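Local coordinates for protein amorpha-4,11-diene synthase (Artemisia annua, PDB 4GAX) that probably cyclises farnesyl diphosphate, with loss of diphosphate, to a sesquiterpene, as sesquiterpene synthases do, at residues E363-L368 / N375-G380; T425-M430 / K436-W441. All coordinates share one frame; numbering follows the deposited sequence.

Interaction 1 of 2, residues E363-L368 / N375-G380; sequences EMEEIL and NIFNCG
Glu365 lays its aliphatic chain across one face of the Phe377 ring, and this CH-pi contact is one of several gathered on that ring where two successive helices meet. CB of Glu365 sits 3.5 Å from the centroid of the Phe377 ring, only 12° off the ring normal, which places it almost directly above the ring's centre. With CG anti to the backbone N and the chain extended beyond it, the side chain keeps on over the ring until CD of Glu365 lies 3.5 Å from CE2 of Phe377. The carboxylate plane is nearly parallel to the ring (14°), but lies above it and beyond the rim near CE2. A long glutamate suits this partly exposed place: its methylenes are apolar enough to cover an aromatic face, while its charge is carried out past the rim.

The apolar contacts lie on the more buried side. Leu368 brings CD1 to the edge of the Phe377 ring, near its plane, and packs 3.7 Å from CB of Phe377; the same methyl is 4.3 Å from CG2 of Ile376. Met364 adds a looser approach, its CG 4.5 Å from CD1 of Phe377, and also packs on Phe304 of helix 299-322.

Helices 351-370 and 374-399 form an antiparallel helical hairpin within the all-alpha terpene synthase fold, the segment axes 9.3 Å apart at 150°. Across these segments the chemistry is that of dispersion and CH-pi attraction, with a glutamate chain over one face of the ring and a leucine methyl at its edge.

Interaction 2 of 2, residues T425-M430 / K436-W441; sequences TCYLGM and KEAFEW
With chi1 at -78°, Tyr427 has CG anti to its carbonyl carbon, which sends the ring across to helix 436-443; on that helix Trp441 has CG anti to the backbone N (chi1 -178°), bringing its indole edge to the tyrosine hydroxyl. The Tyr427 ring meets Phe439 in a T-shaped stack, centroids 4.9 Å apart and planes at 82°. Its CD1 sits over the centre of the phenylalanine face, 3.6 Å from CZ of Phe439. Further along the ring, Tyr427 OH donates a hydrogen bond of 2.9 Å to Ala438 O, reaching the oxygen from well above the carbonyl plane. The small methyl of Ala438 lets the ring settle close by, with CB of Ala438 3.8 Å from CE1 of Tyr427. The same hydroxyl oxygen lies 3.3 Å from CE3 of Trp441, near the indole plane, whereas Leu428 touches the Phe439 edge more loosely.

Helices 419-429 and 436-443 are joined by a short loop, their segments almost antiparallel, and Val434 of that loop also packs on Tyr427. Tyrosine serves both needs of this buried place: its edge meets an aromatic face, and its polar end is satisfied by a backbone carbonyl, which together probably restrain the ring's orientation.

Helix 374-399 is where the two hairpins meet: it supplies one side of interaction 1 and packs against both segments of interaction 2, the centres of the contacts being about 11 Å apart. Ile376 O lies 3.3 Å from CD2 of Leu428, and CB of Cys379 is 3.5 Å from CE1 of Phe439. The N of Gly380 comes within 3.6 Å of CZ of Phe439, a closeness consistent with glycine's lack of a side chain. Leu428 also touches Leu368, tying in helix 351-370. All four segments belong to the metal-binding terpene synthase region, and these contacts are packing among its helices.

Interaction 1 of 2, residues E363-L368 / N375-G380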
ATOM      1  N   GLU A 363      12.055  20.997 -10.341  1.00 30.92           N
ATOM      2  CA  GLU A 363      12.273  21.276  -8.929  1.00 26.67           C
ATOM      3  C   GLU A 363      12.949  20.080  -8.238  1.00 24.65           C
ATOM      4  O   GLU A 363      13.855  20.256  -7.408  1.00 25.50           O
ATOM      5  CB  GLU A 363      10.964  21.651  -8.236  1.00 33.00           C
ATOM      6  CG  GLU A 363      11.000  21.389  -6.744  1.00 41.16           C
ATOM      7  CD  GLU A 363       9.942  22.148  -5.975  1.00 61.10           C
ATOM      8  OE1 GLU A 363       9.892  21.979  -4.736  1.00 69.47           O
ATOM      9  OE2 GLU A 363       9.168  22.911  -6.597  1.00 64.24           O
ATOM     10  N   MET A 364      12.536  18.865  -8.590  1.00 22.80           N
ATOM     11  CA  MET A 364      13.116  17.668  -7.975  1.00 25.84           C
ATOM     12  C   MET A 364      14.537  17.408  -8.494  1.00 29.97           C
ATOM     13  O   MET A 364      15.424  16.977  -7.743  1.00 30.48           O
ATOM     14  CB  MET A 364      12.213  16.453  -8.214  1.00 28.22           C
ATOM     15  CG  MET A 364      12.786  15.135  -7.689  1.00 31.75           C
ATOM     16  SD  MET A 364      13.143  15.112  -5.908  1.00 38.08           S
ATOM     17  CE  MET A 364      11.504  15.211  -5.218  1.00 25.16           C
ATOM     18  N   GLU A 365      14.750  17.689  -9.776  1.00 26.77           N
ATOM     19  CA  GLU A 365      16.061  17.544 -10.403  1.00 24.83           C
ATOM     20  C   GLU A 365      17.077  18.449  -9.714  1.00 28.42           C
ATOM     21  O   GLU A 365      18.240  18.064  -9.520  1.00 25.75           O
ATOM     22  CB  GLU A 365      15.979  17.917 -11.887  1.00 25.51           C
ATOM     23  CG  GLU A 365      17.320  17.826 -12.617  1.00 31.97           C
ATOM     24  CD  GLU A 365      17.205  18.046 -14.122  1.00 42.86           C
ATOM     25  OE1 GLU A 365      16.149  18.524 -14.589  1.00 42.09           O
ATOM     26  OE2 GLU A 365      18.182  17.742 -14.840  1.00 51.51           O
ATOM     27  N   GLU A 366      16.640  19.660  -9.366  1.00 23.65           N
ATOM     28  CA  GLU A 366      17.507  20.639  -8.699  1.00 26.17           C
ATOM     29  C   GLU A 366      17.801  20.208  -7.270  1.00 26.98           C
ATOM     30  O   GLU A 366      18.927  20.368  -6.790  1.00 26.21           O
ATOM     31  CB  GLU A 366      16.871  22.037  -8.730  1.00 27.75           C
ATOM     32  CG  GLU A 366      16.870  22.656 -10.136  1.00 27.82           C
ATOM     33  CD  GLU A 366      16.108  23.986 -10.215  1.00 45.82           C
ATOM     34  OE1 GLU A 366      15.360  24.326  -9.260  1.00 45.44           O
ATOM     35  OE2 GLU A 366      16.256  24.692 -11.241  1.00 45.23           O
ATOM     36  N   ILE A 367      16.785  19.669  -6.590  1.00 21.87           N
ATOM     37  CA  ILE A 367      16.962  19.149  -5.234  1.00 25.91           C
ATOM     38  C   ILE A 367      17.978  18.010  -5.222  1.00 38.16           C
ATOM     39  O   ILE A 367      18.898  17.999  -4.392  1.00 31.15           O
ATOM     40  CB  ILE A 367      15.616  18.681  -4.619  1.00 29.66           C
ATOM     41  CG1 ILE A 367      14.763  19.891  -4.228  1.00 30.79           C
ATOM     42  CG2 ILE A 367      15.847  17.800  -3.399  1.00 29.24           C
ATOM     43  CD1 ILE A 367      13.303  19.545  -3.858  1.00 28.97           C
ATOM     44  N   LEU A 368      17.827  17.065  -6.155  1.00 27.62           N
ATOM     45  CA  LEU A 368      18.736  15.924  -6.224  1.00 25.63           C
ATOM     46  C   LEU A 368      20.144  16.317  -6.663  1.00 33.68           C
ATOM     47  O   LEU A 368      21.118  15.789  -6.127  1.00 38.12           O
ATOM     48  CB  LEU A 368      18.176  14.802  -7.111  1.00 21.95           C
ATOM     49  CG  LEU A 368      16.920  14.177  -6.507  1.00 22.00           C
ATOM     50  CD1 LEU A 368      16.380  13.046  -7.388  1.00 22.44           C
ATOM     51  CD2 LEU A 368      17.212  13.667  -5.107  1.00 34.72           C
ATOM     52  N   ASN A 375      22.490  11.341 -10.887  1.00 34.17           N
ATOM     53  CA  ASN A 375      22.396  10.028 -11.523  1.00 37.19           C
ATOM     54  C   ASN A 375      21.121   9.306 -11.132  1.00 30.58           C
ATOM     55  O   ASN A 375      20.519   8.624 -11.954  1.00 26.97           O
ATOM     56  CB  ASN A 375      23.627   9.171 -11.220  1.00 50.57           C
ATOM     57  CG  ASN A 375      24.885   9.726 -11.864  1.00 68.33           C
ATOM     58  OD1 ASN A 375      24.838  10.293 -12.964  1.00 61.65           O
ATOM     59  ND2 ASN A 375      26.015   9.584 -11.177  1.00 77.17           N
ATOM     60  N   ILE A 376      20.707   9.470  -9.878  1.00 24.26           N
ATOM     61  CA  ILE A 376      19.437   8.921  -9.423  1.00 25.46           C
ATOM     62  C   ILE A 376      18.277   9.669 -10.081  1.00 29.08           C
ATOM     63  O   ILE A 376      17.285   9.054 -10.476  1.00 31.22           O
ATOM     64  CB  ILE A 376      19.346   8.918  -7.873  1.00 27.93           C
ATOM     65  CG1 ILE A 376      19.987   7.637  -7.330  1.00 38.02           C
ATOM     66  CG2 ILE A 376      17.898   9.022  -7.384  1.00 25.75           C
ATOM     67  CD1 ILE A 376      20.952   7.871  -6.194  1.00 49.10           C
ATOM     68  N   PHE A 377      18.399  10.983 -10.247  1.00 27.33           N
ATOM     69  CA  PHE A 377      17.333  11.681 -10.964  1.00 28.19           C
ATOM     70  C   PHE A 377      17.216  11.180 -12.406  1.00 27.15           C
ATOM     71  O   PHE A 377      16.111  10.933 -12.905  1.00 23.60           O
ATOM     72  CB  PHE A 377      17.500  13.207 -10.961  1.00 32.71           C
ATOM     73  CG  PHE A 377      16.467  13.904 -11.803  1.00 32.61           C
ATOM     74  CD1 PHE A 377      15.184  14.115 -11.311  1.00 32.71           C
ATOM     75  CD2 PHE A 377      16.754  14.283 -13.108  1.00 33.60           C
ATOM     76  CE1 PHE A 377      14.213  14.723 -12.089  1.00 26.26           C
ATOM     77  CE2 PHE A 377      15.786  14.891 -13.895  1.00 33.88           C
ATOM     78  CZ  PHE A 377      14.512  15.105 -13.383  1.00 25.42           C
ATOM     79  N   ASN A 378      18.354  11.028 -13.077  1.00 26.06           N
ATOM     80  CA  ASN A 378      18.339  10.660 -14.484  1.00 28.47           C
ATOM     81  C   ASN A 378      17.813   9.244 -14.683  1.00 30.56           C
ATOM     82  O   ASN A 378      17.148   8.962 -15.672  1.00 28.28           O
ATOM     83  CB  ASN A 378      19.727  10.823 -15.117  1.00 32.84           C
ATOM     84  CG  ASN A 378      20.108  12.279 -15.317  1.00 40.08           C
ATOM     85  OD1 ASN A 378      19.250  13.134 -15.563  1.00 35.55           O
ATOM     86  ND2 ASN A 378      21.401  12.569 -15.214  1.00 42.97           N
ATOM     87  N   CYS A 379      18.118   8.355 -13.745  1.00 28.26           N
ATOM     88  CA  CYS A 379      17.534   7.021 -13.780  1.00 27.81           C
ATOM     89  C   CYS A 379      16.014   7.103 -13.668  1.00 30.74           C
ATOM     90  O   CYS A 379      15.301   6.510 -14.477  1.00 31.54           O
ATOM     91  CB  CYS A 379      18.117   6.136 -12.674  1.00 36.45           C
ATOM     92  SG  CYS A 379      19.839   5.627 -12.986  1.00 47.04           S
ATOM     93  N   GLY A 380      15.523   7.858 -12.684  1.00 24.59           N
ATOM     94  CA  GLY A 380      14.086   8.063 -12.521  1.00 25.42           C
ATOM     95  C   GLY A 380      13.428   8.654 -13.763  1.00 24.56           C
ATOM     96  O   GLY A 380      12.366   8.200 -14.201  1.00 26.26           O
TER

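Interaction 2 of 2, residues T425-M430 / K436-W441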
ATOM      1  N   THR A 425       9.247   6.539  -8.526  1.00 19.55           N
ATOM      2  CA  THR A 425       8.925   7.852  -7.948  1.00 19.26           C
ATOM      3  C   THR A 425       9.213   7.795  -6.452  1.00 28.37           C
ATOM      4  O   THR A 425       9.667   8.789  -5.846  1.00 22.04           O
ATOM      5  CB  THR A 425       7.462   8.265  -8.174  1.00 18.45           C
ATOM      6  OG1 THR A 425       7.210   8.411  -9.579  1.00 20.71           O
ATOM      7  CG2 THR A 425       7.169   9.599  -7.482  1.00 19.95           C
ATOM      8  N   CYS A 426       8.962   6.632  -5.846  1.00 25.88           N
ATOM      9  CA  CYS A 426       9.363   6.423  -4.444  1.00 20.96           C
ATOM     10  C   CYS A 426      10.880   6.460  -4.282  1.00 28.07           C
ATOM     11  O   CYS A 426      11.388   6.947  -3.260  1.00 22.14           O
ATOM     12  CB  CYS A 426       8.831   5.096  -3.897  1.00 23.00           C
ATOM     13  SG  CYS A 426       7.046   5.143  -3.557  1.00 27.76           S
ATOM     14  N   TYR A 427      11.602   5.921  -5.270  1.00 21.87           N
ATOM     15  CA  TYR A 427      13.058   5.981  -5.235  1.00 23.70           C
ATOM     16  C   TYR A 427      13.511   7.443  -5.134  1.00 28.06           C
ATOM     17  O   TYR A 427      14.365   7.793  -4.312  1.00 26.54           O
ATOM     18  CB  TYR A 427      13.671   5.380  -6.498  1.00 27.26           C
ATOM     19  CG  TYR A 427      13.709   3.865  -6.576  1.00 25.57           C
ATOM     20  CD1 TYR A 427      14.581   3.235  -7.458  1.00 37.86           C
ATOM     21  CD2 TYR A 427      12.852   3.069  -5.819  1.00 22.57           C
ATOM     22  CE1 TYR A 427      14.630   1.858  -7.567  1.00 40.95           C
ATOM     23  CE2 TYR A 427      12.900   1.674  -5.922  1.00 28.80           C
ATOM     24  CZ  TYR A 427      13.791   1.082  -6.799  1.00 32.42           C
ATOM     25  OH  TYR A 427      13.861  -0.290  -6.921  1.00 33.84           O
ATOM     26  N   LEU A 428      12.943   8.295  -5.982  1.00 25.43           N
ATOM     27  CA  LEU A 428      13.357   9.697  -6.029  1.00 25.23           C
ATOM     28  C   LEU A 428      13.037  10.398  -4.718  1.00 32.61           C
ATOM     29  O   LEU A 428      13.816  11.229  -4.254  1.00 32.22           O
ATOM     30  CB  LEU A 428      12.674  10.433  -7.186  1.00 25.08           C
ATOM     31  CG  LEU A 428      13.059   9.966  -8.589  1.00 26.69           C
ATOM     32  CD1 LEU A 428      12.502  10.934  -9.646  1.00 26.88           C
ATOM     33  CD2 LEU A 428      14.571   9.867  -8.698  1.00 25.78           C
ATOM     34  N   GLY A 429      11.891  10.058  -4.125  1.00 29.03           N
ATOM     35  CA  GLY A 429      11.467  10.670  -2.877  1.00 30.95           C
ATOM     36  C   GLY A 429      12.290  10.164  -1.704  1.00 32.90           C
ATOM     37  O   GLY A 429      12.410  10.847  -0.688  1.00 38.74           O
ATOM     38  N   MET A 430      12.852   8.967  -1.850  1.00 31.29           N
ATOM     39  CA  MET A 430      13.727   8.374  -0.832  1.00 32.13           C
ATOM     40  C   MET A 430      15.174   8.274  -1.289  1.00 35.70           C
ATOM     41  O   MET A 430      15.815   7.225  -1.148  1.00 41.06           O
ATOM     42  CB  MET A 430      13.223   6.984  -0.446  1.00 35.30           C
ATOM     43  CG  MET A 430      11.948   7.012   0.342  1.00 32.26           C
ATOM     44  SD  MET A 430      11.412   5.361   0.893  1.00 54.29           S
ATOM     45  CE  MET A 430       9.888   5.299  -0.033  1.00 22.93           C
ATOM     46  N   LYS A 436      22.424   2.130  -6.543  1.00 44.88           N
ATOM     47  CA  LYS A 436      22.435   1.871  -7.980  1.00 48.75           C
ATOM     48  C   LYS A 436      21.775   0.513  -8.215  1.00 43.10           C
ATOM     49  O   LYS A 436      21.095   0.301  -9.222  1.00 37.45           O
ATOM     50  CB  LYS A 436      23.866   1.877  -8.525  1.00 58.64           C
ATOM     51  CG  LYS A 436      23.974   2.085 -10.038  1.00 75.19           C
ATOM     52  CD  LYS A 436      25.427   1.960 -10.514  1.00 86.80           C
ATOM     53  CE  LYS A 436      25.641   2.571 -11.902  1.00 90.60           C
ATOM     54  NZ  LYS A 436      27.052   2.428 -12.392  1.00 88.97           N
ATOM     55  N   GLU A 437      21.953  -0.389  -7.252  1.00 41.57           N
ATOM     56  CA  GLU A 437      21.397  -1.739  -7.322  1.00 38.63           C
ATOM     57  C   GLU A 437      19.877  -1.724  -7.322  1.00 35.86           C
ATOM     58  O   GLU A 437      19.248  -2.568  -7.960  1.00 35.48           O
ATOM     59  CB  GLU A 437      21.906  -2.610  -6.163  1.00 47.37           C
ATOM     60  CG  GLU A 437      23.372  -3.030  -6.281  1.00 64.04           C
ATOM     61  CD  GLU A 437      24.342  -1.855  -6.200  1.00 70.60           C
ATOM     62  OE1 GLU A 437      24.014  -0.854  -5.524  1.00 61.65           O
ATOM     63  OE2 GLU A 437      25.430  -1.929  -6.822  1.00 74.04           O
ATOM     64  N   ALA A 438      19.285  -0.771  -6.609  1.00 31.16           N
ATOM     65  CA  ALA A 438      17.840  -0.703  -6.542  1.00 32.75           C
ATOM     66  C   ALA A 438      17.308  -0.360  -7.921  1.00 35.27           C
ATOM     67  O   ALA A 438      16.311  -0.930  -8.371  1.00 29.55           O
ATOM     68  CB  ALA A 438      17.394   0.316  -5.524  1.00 29.95           C
ATOM     69  N   PHE A 439      17.985   0.560  -8.601  1.00 34.22           N
ATOM     70  CA  PHE A 439      17.576   0.924  -9.956  1.00 33.22           C
ATOM     71  C   PHE A 439      17.816  -0.197 -10.947  1.00 33.45           C
ATOM     72  O   PHE A 439      17.013  -0.399 -11.859  1.00 35.36           O
ATOM     73  CB  PHE A 439      18.264   2.206 -10.420  1.00 42.87           C
ATOM     74  CG  PHE A 439      17.439   3.437 -10.193  1.00 31.97           C
ATOM     75  CD1 PHE A 439      16.298   3.660 -10.947  1.00 31.74           C
ATOM     76  CD2 PHE A 439      17.797   4.363  -9.229  1.00 33.22           C
ATOM     77  CE1 PHE A 439      15.525   4.794 -10.745  1.00 32.30           C
ATOM     78  CE2 PHE A 439      17.039   5.493  -9.029  1.00 29.42           C
ATOM     79  CZ  PHE A 439      15.899   5.709  -9.790  1.00 32.70           C
ATOM     80  N   GLU A 440      18.925  -0.915 -10.785  1.00 23.56           N
ATOM     81  CA  GLU A 440      19.167  -2.099 -11.597  1.00 33.12           C
ATOM     82  C   GLU A 440      18.002  -3.073 -11.430  1.00 29.06           C
ATOM     83  O   GLU A 440      17.497  -3.637 -12.409  1.00 28.23           O
ATOM     84  CB  GLU A 440      20.486  -2.770 -11.200  1.00 43.31           C
ATOM     85  CG  GLU A 440      21.727  -1.958 -11.532  1.00 50.64           C
ATOM     86  CD  GLU A 440      22.989  -2.550 -10.918  1.00 65.47           C
ATOM     87  OE1 GLU A 440      22.881  -3.561 -10.185  1.00 70.85           O
ATOM     88  OE2 GLU A 440      24.088  -2.003 -11.167  1.00 67.14           O
ATOM     89  N   TRP A 441      17.577  -3.274 -10.191  1.00 33.47           N
ATOM     90  CA  TRP A 441      16.417  -4.116  -9.924  1.00 33.99           C
ATOM     91  C   TRP A 441      15.199  -3.618 -10.706  1.00 32.63           C
ATOM     92  O   TRP A 441      14.573  -4.371 -11.457  1.00 29.70           O
ATOM     93  CB  TRP A 441      16.097  -4.138  -8.426  1.00 28.08           C
ATOM     94  CG  TRP A 441      14.937  -5.020  -8.118  1.00 30.74           C
ATOM     95  CD1 TRP A 441      14.939  -6.388  -8.058  1.00 34.85           C
ATOM     96  CD2 TRP A 441      13.601  -4.607  -7.835  1.00 33.82           C
ATOM     97  NE1 TRP A 441      13.682  -6.849  -7.758  1.00 33.29           N
ATOM     98  CE2 TRP A 441      12.842  -5.774  -7.609  1.00 35.73           C
ATOM     99  CE3 TRP A 441      12.969  -3.361  -7.749  1.00 30.03           C
ATOM    100  CZ2 TRP A 441      11.486  -5.732  -7.305  1.00 27.54           C
ATOM    101  CZ3 TRP A 441      11.623  -3.319  -7.440  1.00 26.09           C
ATOM    102  CH2 TRP A 441      10.896  -4.496  -7.221  1.00 32.11           C
TER